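Local coordinates for hypothetical protein (Ruminococcus gnavus, PDB 4GL6) that is of unknown function but belongs to the DUF5037 family and has a chain with two separate beta sheets and surrounding helices, at residues M87-I92 with Y99-D104; S120-Y125 with D169-Q174; E157-M162 with A236-K241; I219-Y222 with F227-N230. One frame throughout, in Å; residues are numbered along the deposited sequence.

Contact 1: M87-I92 with Y99-D104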
loop_
_atom_site.group_PDB
_atom_site.type_symbol
_atom_site.label_atom_id
_atom_site.label_comp_id
_atom_site.label_asym_id
_atom_site.label_seq_id
_atom_site.Cartn_x
_atom_site.Cartn_y
_atom_site.Cartn_z
HETATM N N MSE A 87 -4.826 -9.998 -4.259
HETATM C CA MSE A 87 -6.264 -10.134 -4.568
HETATM C C MSE A 87 -6.736 -9.158 -5.667
HETATM O O MSE A 87 -7.561 -9.520 -6.518
HETATM C CB MSE A 87 -7.111 -9.993 -3.288
HETATM C CG MSE A 87 -6.983 -11.170 -2.310
HETATM SE SE MSE A 87 -7.960 -10.899 -0.584
HETATM C CE MSE A 87 -6.572 -10.061 0.493
ATOM N N ILE A 88 -6.198 -7.945 -5.668
ATOM C CA ILE A 88 -6.503 -6.984 -6.730
ATOM C C ILE A 88 -5.820 -7.416 -8.041
ATOM O O ILE A 88 -6.448 -7.359 -9.105
ATOM C CB ILE A 88 -6.120 -5.556 -6.330
ATOM C CG1 ILE A 88 -7.007 -5.125 -5.157
ATOM C CG2 ILE A 88 -6.346 -4.595 -7.495
ATOM C CD1 ILE A 88 -6.626 -3.805 -4.551
ATOM N N GLU A 89 -4.569 -7.897 -7.954
ATOM C CA GLU A 89 -3.817 -8.348 -9.135
ATOM C C GLU A 89 -4.535 -9.436 -9.928
ATOM O O GLU A 89 -4.443 -9.444 -11.153
ATOM C CB GLU A 89 -2.379 -8.754 -8.789
ATOM C CG GLU A 89 -1.478 -8.904 -10.024
ATOM C CD GLU A 89 0.018 -8.954 -9.721
ATOM O OE1 GLU A 89 0.434 -8.987 -8.547
ATOM O OE2 GLU A 89 0.804 -8.957 -10.689
ATOM N N GLU A 90 -5.274 -10.313 -9.243
ATOM C CA GLU A 90 -6.107 -11.330 -9.912
ATOM C C GLU A 90 -7.050 -10.711 -10.957
ATOM O O GLU A 90 -7.300 -11.327 -11.982
ATOM C CB GLU A 90 -6.889 -12.162 -8.895
ATOM C CG GLU A 90 -5.999 -13.134 -8.129
ATOM C CD GLU A 90 -6.623 -13.702 -6.856
ATOM O OE1 GLU A 90 -7.743 -13.296 -6.438
ATOM O OE2 GLU A 90 -5.974 -14.597 -6.256
ATOM N N ALA A 91 -7.538 -9.494 -10.700
ATOM C CA ALA A 91 -8.371 -8.743 -11.651
ATOM C C ALA A 91 -7.524 -7.871 -12.594
ATOM O O ALA A 91 -7.729 -7.907 -13.818
ATOM C CB ALA A 91 -9.374 -7.869 -10.908
ATOM N N ILE A 92 -6.579 -7.115 -12.030
ATOM C CA ILE A 92 -5.730 -6.189 -12.811
ATOM C C ILE A 92 -4.875 -6.889 -13.871
ATOM O O ILE A 92 -4.737 -6.371 -14.983
ATOM C CB ILE A 92 -4.833 -5.299 -11.905
ATOM C CG1 ILE A 92 -5.679 -4.368 -11.000
ATOM C CG2 ILE A 92 -3.860 -4.438 -12.723
ATOM C CD1 ILE A 92 -6.510 -3.303 -11.704
ATOM N N TYR A 99 1.681 -2.669 -14.907
ATOM C CA TYR A 99 0.954 -1.995 -13.849
ATOM C C TYR A 99 1.719 -2.067 -12.534
ATOM O O TYR A 99 2.642 -2.866 -12.391
ATOM C CB TYR A 99 -0.435 -2.657 -13.636
ATOM C CG TYR A 99 -0.338 -4.160 -13.470
ATOM C CD1 TYR A 99 -0.023 -4.735 -12.235
ATOM C CD2 TYR A 99 -0.509 -5.008 -14.555
ATOM C CE1 TYR A 99 0.100 -6.115 -12.085
ATOM C CE2 TYR A 99 -0.400 -6.396 -14.411
ATOM C CZ TYR A 99 -0.092 -6.943 -13.172
ATOM O OH TYR A 99 0.024 -8.299 -13.038
ATOM N N TYR A 100 1.306 -1.247 -11.576
ATOM C CA TYR A 100 1.861 -1.281 -10.238
ATOM C C TYR A 100 0.679 -1.166 -9.277
ATOM O O TYR A 100 -0.087 -0.188 -9.356
ATOM C CB TYR A 100 2.861 -0.151 -10.024
ATOM C CG TYR A 100 3.635 -0.306 -8.731
ATOM C CD1 TYR A 100 3.090 0.123 -7.508
ATOM C CD2 TYR A 100 4.912 -0.868 -8.719
ATOM C CE1 TYR A 100 3.796 -0.012 -6.314
ATOM C CE2 TYR A 100 5.631 -0.998 -7.531
ATOM C CZ TYR A 100 5.067 -0.569 -6.331
ATOM O OH TYR A 100 5.751 -0.695 -5.154
ATOM N N ILE A 101 0.534 -2.154 -8.392
ATOM C CA ILE A 101 -0.540 -2.181 -7.415
ATOM C C ILE A 101 0.087 -1.873 -6.068
ATOM O O ILE A 101 0.904 -2.646 -5.567
ATOM C CB ILE A 101 -1.227 -3.553 -7.371
ATOM C CG1 ILE A 101 -1.753 -3.934 -8.775
ATOM C CG2 ILE A 101 -2.342 -3.544 -6.335
ATOM C CD1 ILE A 101 -2.229 -5.369 -8.886
ATOM N N GLN A 102 -0.309 -0.749 -5.476
ATOM C CA GLN A 102 0.212 -0.305 -4.178
ATOM C C GLN A 102 -0.867 -0.407 -3.084
ATOM O O GLN A 102 -1.849 0.340 -3.097
ATOM C CB GLN A 102 0.687 1.130 -4.286
ATOM C CG GLN A 102 1.480 1.620 -3.093
ATOM C CD GLN A 102 1.658 3.110 -3.128
ATOM O OE1 GLN A 102 0.697 3.855 -2.957
ATOM N NE2 GLN A 102 2.876 3.548 -3.311
ATOM N N GLY A 103 -0.668 -1.319 -2.144
ATOM C CA GLY A 103 -1.586 -1.495 -1.020
ATOM C C GLY A 103 -1.249 -0.498 0.069
ATOM O O GLY A 103 -0.079 -0.319 0.378
ATOM N N ASP A 104 -2.275 0.130 0.648
ATOM C CA ASP A 104 -2.145 1.157 1.688
ATOM C C ASP A 104 -3.010 0.772 2.889
ATOM O O ASP A 104 -4.153 1.206 3.012
ATOM C CB ASP A 104 -2.543 2.519 1.082
ATOM C CG ASP A 104 -2.398 3.695 2.054
ATOM O OD1 ASP A 104 -1.677 3.627 3.077
ATOM O OD2 ASP A 104 -3.018 4.719 1.753
#

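Contact 2: S120-Y125 with D169-Q174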
loop_
_atom_site.group_PDB
_atom_site.type_symbol
_atom_site.label_atom_id
_atom_site.label_comp_id
_atom_site.label_asym_id
_atom_site.label_seq_id
_atom_site.Cartn_x
_atom_site.Cartn_y
_atom_site.Cartn_z
ATOM N N SER A 120 -1.312 -10.795 10.553
ATOM C CA SER A 120 -1.059 -10.921 9.108
ATOM C C SER A 120 -2.023 -11.850 8.359
ATOM O O SER A 120 -2.015 -11.864 7.141
ATOM C CB SER A 120 0.368 -11.392 8.859
ATOM O OG SER A 120 0.518 -12.723 9.320
ATOM N N GLN A 121 -2.809 -12.659 9.059
ATOM C CA GLN A 121 -3.845 -13.456 8.405
ATOM C C GLN A 121 -5.032 -12.533 8.104
ATOM O O GLN A 121 -5.648 -11.964 9.021
ATOM C CB GLN A 121 -4.327 -14.572 9.284
ATOM C CG GLN A 121 -3.263 -15.561 9.670
ATOM C CD GLN A 121 -3.905 -16.749 10.328
ATOM O OE1 GLN A 121 -3.846 -16.893 11.541
ATOM N NE2 GLN A 121 -4.625 -17.537 9.543
ATOM N N TRP A 122 -5.363 -12.420 6.823
ATOM C CA TRP A 122 -6.442 -11.546 6.357
ATOM C C TRP A 122 -7.744 -11.741 7.113
ATOM O O TRP A 122 -8.363 -10.763 7.530
ATOM C CB TRP A 122 -6.642 -11.720 4.861
ATOM C CG TRP A 122 -7.504 -10.653 4.300
ATOM C CD1 TRP A 122 -8.850 -10.717 4.029
ATOM C CD2 TRP A 122 -7.112 -9.305 3.976
ATOM N NE1 TRP A 122 -9.304 -9.531 3.541
ATOM C CE2 TRP A 122 -8.321 -8.639 3.488
ATOM C CE3 TRP A 122 -5.924 -8.596 4.023
ATOM C CZ2 TRP A 122 -8.320 -7.325 3.068
ATOM C CZ3 TRP A 122 -5.935 -7.272 3.591
ATOM C CH2 TRP A 122 -7.107 -6.655 3.122
ATOM N N LYS A 123 -8.136 -12.996 7.328
ATOM C CA LYS A 123 -9.363 -13.303 8.077
ATOM C C LYS A 123 -9.418 -12.644 9.483
ATOM O O LYS A 123 -10.461 -12.125 9.873
ATOM C CB LYS A 123 -9.618 -14.810 8.166
ATOM C CG LYS A 123 -8.487 -15.652 8.756
ATOM C CD LYS A 123 -8.987 -16.985 9.334
ATOM C CE LYS A 123 -7.877 -17.731 10.068
ATOM N NZ LYS A 123 -8.387 -18.837 10.919
ATOM N N ASN A 124 -8.293 -12.631 10.202
ATOM C CA ASN A 124 -8.216 -12.025 11.540
ATOM C C ASN A 124 -8.268 -10.527 11.487
ATOM O O ASN A 124 -8.820 -9.884 12.389
ATOM C CB ASN A 124 -6.927 -12.421 12.264
ATOM C CG ASN A 124 -6.888 -13.880 12.634
ATOM O OD1 ASN A 124 -7.916 -14.518 12.830
ATOM N ND2 ASN A 124 -5.690 -14.409 12.769
ATOM N N TYR A 125 -7.642 -9.972 10.454
ATOM C CA TYR A 125 -7.608 -8.535 10.255
ATOM C C TYR A 125 -9.016 -7.999 9.977
ATOM O O TYR A 125 -9.413 -6.994 10.554
ATOM C CB TYR A 125 -6.606 -8.173 9.149
ATOM C CG TYR A 125 -6.566 -6.705 8.826
ATOM C CD1 TYR A 125 -6.258 -5.767 9.808
ATOM C CD2 TYR A 125 -6.817 -6.241 7.524
ATOM C CE1 TYR A 125 -6.217 -4.390 9.511
ATOM C CE2 TYR A 125 -6.781 -4.864 7.216
ATOM C CZ TYR A 125 -6.487 -3.956 8.215
ATOM O OH TYR A 125 -6.445 -2.646 7.912
ATOM N N ASP A 169 -16.385 -9.871 -2.658
ATOM C CA ASP A 169 -16.175 -11.272 -2.257
ATOM C C ASP A 169 -14.828 -11.596 -1.626
ATOM O O ASP A 169 -14.771 -12.493 -0.783
ATOM C CB ASP A 169 -16.394 -12.216 -3.466
ATOM C CG ASP A 169 -17.750 -12.005 -4.155
ATOM O OD1 ASP A 169 -18.755 -11.722 -3.465
ATOM O OD2 ASP A 169 -17.810 -12.091 -5.402
ATOM N N LYS A 170 -13.768 -10.891 -2.030
ATOM C CA LYS A 170 -12.400 -11.197 -1.573
ATOM C C LYS A 170 -11.953 -10.337 -0.388
ATOM O O LYS A 170 -11.450 -10.880 0.589
ATOM C CB LYS A 170 -11.376 -11.113 -2.736
ATOM C CG LYS A 170 -11.644 -12.036 -3.940
ATOM C CD LYS A 170 -11.491 -13.537 -3.672
ATOM C CE LYS A 170 -12.022 -14.356 -4.846
ATOM N NZ LYS A 170 -12.033 -15.819 -4.581
ATOM N N LEU A 171 -12.119 -9.017 -0.462
ATOM C CA LEU A 171 -11.663 -8.133 0.634
ATOM C C LEU A 171 -12.486 -8.209 1.924
ATOM O O LEU A 171 -11.914 -8.210 3.015
ATOM C CB LEU A 171 -11.512 -6.688 0.165
ATOM C CG LEU A 171 -10.480 -6.455 -0.939
ATOM C CD1 LEU A 171 -10.296 -4.957 -1.103
ATOM C CD2 LEU A 171 -9.142 -7.139 -0.666
ATOM N N GLY A 172 -13.807 -8.270 1.810
ATOM C CA GLY A 172 -14.669 -8.459 2.987
ATOM C C GLY A 172 -14.890 -7.337 3.993
ATOM O O GLY A 172 -15.207 -7.610 5.154
ATOM N N GLY A 173 -14.747 -6.092 3.558
ATOM C CA GLY A 173 -15.047 -4.942 4.420
ATOM C C GLY A 173 -15.055 -3.615 3.679
ATOM O O GLY A 173 -15.134 -3.580 2.452
ATOM N N GLN A 174 -14.963 -2.523 4.427
ATOM C CA GLN A 174 -14.888 -1.196 3.812
ATOM C C GLN A 174 -13.478 -1.002 3.230
ATOM O O GLN A 174 -12.488 -1.164 3.945
ATOM C CB GLN A 174 -15.261 -0.081 4.808
ATOM C CG GLN A 174 -15.251 1.304 4.179
ATOM C CD GLN A 174 -15.973 2.405 4.928
ATOM O OE1 GLN A 174 -17.215 2.413 5.039
ATOM N NE2 GLN A 174 -15.208 3.406 5.359
#

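Contact 3: E157-M162 with A236-K241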
loop_
_atom_site.group_PDB
_atom_site.type_symbol
_atom_site.label_atom_id
_atom_site.label_comp_id
_atom_site.label_asym_id
_atom_site.label_seq_id
_atom_site.Cartn_x
_atom_site.Cartn_y
_atom_site.Cartn_z
ATOM N N GLU A 157 -17.196 -3.046 -18.911
ATOM C CA GLU A 157 -18.163 -3.774 -18.074
ATOM C C GLU A 157 -17.442 -4.937 -17.390
ATOM O O GLU A 157 -17.533 -5.088 -16.180
ATOM C CB GLU A 157 -19.369 -4.306 -18.898
ATOM C CG GLU A 157 -20.376 -3.278 -19.442
ATOM C CD GLU A 157 -19.842 -2.315 -20.515
ATOM O OE1 GLU A 157 -18.815 -2.612 -21.180
ATOM O OE2 GLU A 157 -20.447 -1.234 -20.692
ATOM N N GLU A 158 -16.718 -5.733 -18.188
ATOM C CA GLU A 158 -15.928 -6.882 -17.700
ATOM C C GLU A 158 -14.874 -6.455 -16.678
ATOM O O GLU A 158 -14.666 -7.136 -15.677
ATOM C CB GLU A 158 -15.241 -7.628 -18.868
ATOM C CG GLU A 158 -16.175 -8.403 -19.797
ATOM C CD GLU A 158 -15.531 -8.876 -21.106
ATOM O OE1 GLU A 158 -14.630 -8.207 -21.662
ATOM O OE2 GLU A 158 -15.966 -9.924 -21.617
ATOM N N GLU A 159 -14.226 -5.321 -16.929
ATOM C CA GLU A 159 -13.183 -4.810 -16.044
ATOM C C GLU A 159 -13.771 -4.406 -14.692
ATOM O O GLU A 159 -13.262 -4.812 -13.644
ATOM C CB GLU A 159 -12.456 -3.630 -16.711
ATOM C CG GLU A 159 -11.223 -3.133 -15.968
ATOM C CD GLU A 159 -10.440 -2.013 -16.677
ATOM O OE1 GLU A 159 -10.699 -1.709 -17.874
ATOM O OE2 GLU A 159 -9.527 -1.457 -16.014
ATOM N N TYR A 160 -14.838 -3.604 -14.741
ATOM C CA TYR A 160 -15.551 -3.110 -13.554
ATOM C C TYR A 160 -16.116 -4.265 -12.728
ATOM O O TYR A 160 -15.955 -4.283 -11.507
ATOM C CB TYR A 160 -16.668 -2.156 -13.985
ATOM C CG TYR A 160 -17.462 -1.512 -12.872
ATOM C CD1 TYR A 160 -17.076 -0.271 -12.332
ATOM C CD2 TYR A 160 -18.629 -2.115 -12.375
ATOM C CE1 TYR A 160 -17.814 0.328 -11.314
ATOM C CE2 TYR A 160 -19.377 -1.525 -11.360
ATOM C CZ TYR A 160 -18.971 -0.310 -10.826
ATOM O OH TYR A 160 -19.724 0.246 -9.815
ATOM N N GLN A 161 -16.758 -5.226 -13.401
ATOM C CA GLN A 161 -17.313 -6.422 -12.733
ATOM C C GLN A 161 -16.255 -7.188 -11.931
ATOM O O GLN A 161 -16.528 -7.616 -10.820
ATOM C CB GLN A 161 -18.033 -7.362 -13.722
ATOM C CG GLN A 161 -19.417 -6.888 -14.165
ATOM C CD GLN A 161 -20.008 -7.761 -15.252
ATOM O OE1 GLN A 161 -19.831 -8.979 -15.234
ATOM N NE2 GLN A 161 -20.722 -7.147 -16.200
HETATM N N MSE A 162 -15.060 -7.330 -12.490
HETATM C CA MSE A 162 -13.943 -7.995 -11.798
HETATM C C MSE A 162 -13.531 -7.247 -10.527
HETATM O O MSE A 162 -13.253 -7.885 -9.508
HETATM C CB MSE A 162 -12.704 -8.162 -12.708
HETATM C CG MSE A 162 -12.820 -9.253 -13.761
HETATM SE SE MSE A 162 -11.157 -9.516 -14.752
HETATM C CE MSE A 162 -10.867 -7.684 -15.364
ATOM N N ALA A 236 -16.853 7.049 -17.747
ATOM C CA ALA A 236 -16.571 8.478 -17.897
ATOM C C ALA A 236 -15.190 8.835 -17.312
ATOM O O ALA A 236 -14.415 9.532 -17.970
ATOM C CB ALA A 236 -17.671 9.331 -17.269
ATOM N N ALA A 237 -14.888 8.323 -16.114
ATOM C CA ALA A 237 -13.593 8.565 -15.442
ATOM C C ALA A 237 -12.400 8.030 -16.242
ATOM O O ALA A 237 -11.370 8.707 -16.357
ATOM C CB ALA A 237 -13.591 7.951 -14.057
ATOM N N LYS A 238 -12.579 6.835 -16.807
ATOM C CA LYS A 238 -11.571 6.143 -17.628
ATOM C C LYS A 238 -11.229 6.928 -18.922
ATOM O O LYS A 238 -10.088 6.857 -19.364
ATOM C CB LYS A 238 -12.037 4.691 -17.902
ATOM C CG LYS A 238 -10.978 3.743 -18.430
ATOM C CD LYS A 238 -11.499 2.312 -18.637
ATOM C CE LYS A 238 -10.488 1.473 -19.440
ATOM N NZ LYS A 238 -10.884 0.114 -19.905
ATOM N N GLN A 239 -12.191 7.666 -19.505
ATOM C CA GLN A 239 -11.910 8.633 -20.615
ATOM C C GLN A 239 -11.325 9.945 -20.053
ATOM O O GLN A 239 -10.410 10.485 -20.636
ATOM C CB GLN A 239 -13.134 8.980 -21.498
ATOM C CG GLN A 239 -13.284 8.108 -22.739
ATOM C CD GLN A 239 -13.619 6.689 -22.387
ATOM O OE1 GLN A 239 -14.729 6.399 -21.953
ATOM N NE2 GLN A 239 -12.669 5.786 -22.591
ATOM N N GLY A 240 -11.873 10.449 -18.940
ATOM C CA GLY A 240 -11.429 11.693 -18.288
ATOM C C GLY A 240 -12.349 12.848 -18.674
ATOM O O GLY A 240 -11.988 13.638 -19.549
ATOM N N LYS A 241 -13.537 12.938 -18.050
ATOM C CA LYS A 241 -14.519 14.027 -18.328
ATOM C C LYS A 241 -15.585 14.278 -17.230
ATOM O O LYS A 241 -16.226 13.360 -16.715
ATOM C CB LYS A 241 -15.192 13.821 -19.699
ATOM C CG LYS A 241 -15.938 12.508 -19.872
ATOM C CD LYS A 241 -16.552 12.419 -21.259
ATOM C CE LYS A 241 -17.477 11.222 -21.365
ATOM N NZ LYS A 241 -18.173 11.205 -22.677
#

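Contact 4: I219-Y222 with F227-N230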
loop_
_atom_site.group_PDB
_atom_site.type_symbol
_atom_site.label_atom_id
_atom_site.label_comp_id
_atom_site.label_asym_id
_atom_site.label_seq_id
_atom_site.Cartn_x
_atom_site.Cartn_y
_atom_site.Cartn_z
ATOM N N ILE A 219 -15.168 3.901 -3.355
ATOM C CA ILE A 219 -15.198 3.187 -2.108
ATOM C C ILE A 219 -16.350 2.194 -2.118
ATOM O O ILE A 219 -17.403 2.445 -2.740
ATOM C CB ILE A 219 -15.393 4.189 -0.941
ATOM C CG1 ILE A 219 -15.275 3.478 0.421
ATOM C CG2 ILE A 219 -16.719 4.955 -1.061
ATOM C CD1 ILE A 219 -15.379 4.402 1.615
HETATM N N MSE A 220 -16.116 1.041 -1.500
HETATM C CA MSE A 220 -17.181 0.054 -1.232
HETATM C C MSE A 220 -17.298 0.178 0.270
HETATM O O MSE A 220 -16.346 -0.148 0.999
HETATM C CB MSE A 220 -16.835 -1.369 -1.648
HETATM C CG MSE A 220 -17.951 -2.353 -1.287
HETATM SE SE MSE A 220 -17.824 -4.054 -2.182
HETATM C CE MSE A 220 -18.198 -3.546 -4.011
ATOM N N ARG A 221 -18.440 0.693 0.716
ATOM C CA ARG A 221 -18.667 0.960 2.128
ATOM C C ARG A 221 -19.004 -0.283 2.884
ATOM O O ARG A 221 -19.376 -1.296 2.304
ATOM C CB ARG A 221 -19.774 1.998 2.324
ATOM C CG ARG A 221 -19.376 3.324 1.740
ATOM C CD ARG A 221 -20.428 4.385 1.942
ATOM N NE ARG A 221 -19.935 5.646 1.418
ATOM C CZ ARG A 221 -19.036 6.430 2.017
ATOM N NH1 ARG A 221 -18.493 6.113 3.206
ATOM N NH2 ARG A 221 -18.654 7.553 1.408
ATOM N N TYR A 222 -18.879 -0.162 4.202
ATOM C CA TYR A 222 -19.178 -1.214 5.136
ATOM C C TYR A 222 -20.630 -1.633 4.964
ATOM O O TYR A 222 -21.521 -0.772 4.905
ATOM C CB TYR A 222 -18.911 -0.713 6.558
ATOM C CG TYR A 222 -18.971 -1.779 7.582
ATOM C CD1 TYR A 222 -17.845 -2.567 7.855
ATOM C CD2 TYR A 222 -20.150 -2.032 8.277
ATOM C CE1 TYR A 222 -17.898 -3.570 8.803
ATOM C CE2 TYR A 222 -20.205 -3.034 9.230
ATOM C CZ TYR A 222 -19.079 -3.803 9.483
ATOM O OH TYR A 222 -19.139 -4.789 10.426
ATOM N N PHE A 227 -19.915 -0.580 -5.199
ATOM C CA PHE A 227 -19.124 0.637 -5.038
ATOM C C PHE A 227 -20.070 1.816 -5.001
ATOM O O PHE A 227 -21.197 1.727 -5.503
ATOM C CB PHE A 227 -18.188 0.888 -6.228
ATOM C CG PHE A 227 -17.086 -0.116 -6.367
ATOM C CD1 PHE A 227 -16.113 -0.246 -5.367
ATOM C CD2 PHE A 227 -16.959 -0.887 -7.526
ATOM C CE1 PHE A 227 -15.074 -1.158 -5.489
ATOM C CE2 PHE A 227 -15.915 -1.801 -7.655
ATOM C CZ PHE A 227 -14.971 -1.934 -6.640
ATOM N N ASP A 228 -19.606 2.939 -4.459
ATOM C CA ASP A 228 -20.425 4.160 -4.443
ATOM C C ASP A 228 -20.628 4.743 -5.847
ATOM O O ASP A 228 -21.625 5.425 -6.093
ATOM C CB ASP A 228 -19.858 5.240 -3.492
ATOM C CG ASP A 228 -20.262 5.038 -2.029
ATOM O OD1 ASP A 228 -20.758 3.956 -1.624
ATOM O OD2 ASP A 228 -20.094 5.999 -1.261
ATOM N N ASP A 229 -19.698 4.448 -6.751
ATOM C CA ASP A 229 -19.709 4.966 -8.113
ATOM C C ASP A 229 -19.982 3.806 -9.097
ATOM O O ASP A 229 -19.231 2.826 -9.158
ATOM C CB ASP A 229 -18.387 5.702 -8.348
ATOM C CG ASP A 229 -18.190 6.872 -7.360
ATOM O OD1 ASP A 229 -18.995 7.836 -7.375
ATOM O OD2 ASP A 229 -17.236 6.816 -6.555
ATOM N N ASN A 230 -21.089 3.927 -9.824
ATOM C CA ASN A 230 -21.534 2.921 -10.783
ATOM C C ASN A 230 -20.675 2.828 -12.068
ATOM O O ASN A 230 -19.800 3.668 -12.319
ATOM C CB ASN A 230 -23.025 3.139 -11.135
ATOM C CG ASN A 230 -23.309 4.478 -11.823
ATOM O OD1 ASN A 230 -22.432 5.114 -12.402
ATOM N ND2 ASN A 230 -24.544 4.910 -11.743
#

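Contact 1: M87-I92 with Y99-D104
The phenol oxygen of Tyr99 gives a hydrogen bond to the carboxylate of Glu89, with OH and OE2 2.6 Å apart. OE2 receives it on its anti lone pair, the side turned away from the other carboxylate oxygen, and it lies in the plane of the phenol ring at the ring's edge. Carboxylate and ring planes stand almost perpendicular, 85° apart. Glu89 reaches this place with CG anti to the backbone N (chi1 -166°) and an extended chain beyond.

The same tyrosine is held over one face as well: CG2 of Ile92 sits 3.9 Å from the ring centroid in a CH-pi contact, displaced toward the rim on the CG side. Ile101, two residues further along the strand, points back at the helix. Its CD1 lies 3.4 Å from CB of Glu89 and also packs on CB of Ile92, while its CG2 faces CB of Ile88. With an alanine here in place of Tyr99, OE2 of Glu89 would probably lose this donor and a gap would open beside the Ile92 methyl.

The contact packs helix 75-95 against the edge strand that directly follows it, the two segments running nearly antiparallel at 155°; Ile88 and Ile92 continue onto Val144 of the adjoining strand. A glycerol, probably from the crystallisation liquor, lies about 3 Å from the nearest atom of the Glu89 side chain. The chemistry is thus divided: isoleucines fill the interior of the helix-sheet interface, and a carboxylate-phenol bond closes its polar margin.

Contact 2: S120-Y125 with D169-Q174
Trp122 directs its indole N-H at the backbone carbonyl of Leu171, just before Gly172: NE1 donates to Leu171 O over 3.0 Å, with an N-H...O angle of 155°. The oxygen lies close to the indole plane, at the ring's edge. From the acceptor's side the approach is bent, the C=O...N angle being 124°, and the donor is tilted out of the carbonyl plane. Beside this bond the six-membered part of the indole meets the leucine side chain, CZ2 of Trp122 lying 3.8 Å from CD2 of Leu171. The rim of one tryptophan therefore serves both a polar and an apolar partner.

The indole swings away from the backbone N (chi1 -167°) and leans from the first turn of helix 122-129 toward Leu171, and CD2 of Tyr125, one turn later, stands 4.2 Å above the plane of the Trp122 ring. That turn starts at Gln121, in the N-cap position, whose O accepts from N of Tyr125. The selenomethionine Met87 of helix 75-95 touches both Trp122 and Leu171.

On the acceptor side the helix widens into a pi-type turn at 169-171 and stops at Gly172, which leaves helical geometry with positive phi; its O is bound by Asn130 ND2. Helix 156-171 is the connection between the neighbouring parallel strands 140-147 and 175-182, which places this side-chain-to-backbone bond at the C-terminal end of the helix in a beta-alpha-beta crossover.

Contact 3: E157-M162 with A236-K241
Lys238 and Glu159 form a salt bridge between two helices, NZ of the lysine donating a hydrogen bond to OE1 of the glutamate at 2.7 Å. The ammonium meets OE1 nearly along its C-O bond, and the two side chains approach from opposite directions. Both are stretched out: Lys238 is drawn to full length, its first torsion trans (chi1 -165°), and Glu159 is extended in the same manner. Such reach is needed, since the meeting is confined to the ends of these side chains: after NZ, the next lysine atom, CE, is already 3.6 Å from OE1 of Glu159.

Each charged group has further partners. The other carboxylate oxygen, OE2 of Glu159, is hydrogen-bonded to the hydroxyls of Tyr181 and Tyr163, while NZ of Lys238 makes a second salt bridge with Asp156 OD1. A lysine-to-alanine change at Lys238 would probably leave OE1 of Glu159 and the Asp156 carboxylate without their shared positive mate.

The surrounding packing is supplied largely by other residues. Met151 touches both members of the pair, and Phe234 of helix 231-239 lies against Glu159. Only 68 Å² is buried between the segments, so the two meet by charge rather than by a broad apolar surface, while Leu231 packs on Tyr160 nearby. With Glu159 buried, the lysine and the two tyrosine hydroxyls together would be expected to favour its ionised form.

Contact 4: I219-Y222 with F227-N230
Phe227 packs against Met220 where the chain, having left the edge strand 215-220 of the mixed sheet, turns round and comes back past the end of that strand as an irregular loop. The selenomethionine methyl CE of Met220 lies over the centre of the phenylalanine ring, 4.2 Å from its centroid, in a CH-pi contact; the bend at chi3 (-68°) brings it there. Phe227 CA also makes a CA-H...O contact with O of Ile219, while Tyr167 of helix 156-171 meets the ring.

Asp228 comes next and ties the loop back twice. Its backbone N donates to Ile219 O at 2.8 Å. Its carboxylate forms a salt bridge with Arg221: NE donates to OD2 over 2.7 Å on the syn side, the guanidinium and carboxylate planes being 42° apart. Ile219 lies alongside, its CG2 3.5 Å from OD2 of Asp228 and over one face of the Arg221 guanidinium.

Asp229 turns to the strand one residue earlier, where its OD2 is hydrogen-bonded to Thr218 OG1. Asn230 closes the loop as the N-cap of helix 231-239, its OD1 accepting from the backbone N of Ile233.

Along the chain, contact 1 closes before the others open; contacts 2 and 3 interlock, and contact 4 is nested within the loop closed by contact 3. The mixed sheet is the common frame: contact 1 lies at its edge strand 99-104, and contact 4 at the other edge, 215-220, their centres about 18 Å apart. Helix 156-171 joins contact 3 to contact 2, whose centres are about 25 Å apart. Direct bridges exist too: Tyr160 OH probably bonds to Asp229 O at 2.7 Å, and Gln174 OE1 to Tyr222 N at 3.2 Å. The four contacts thus fasten helices and loops around one sheet.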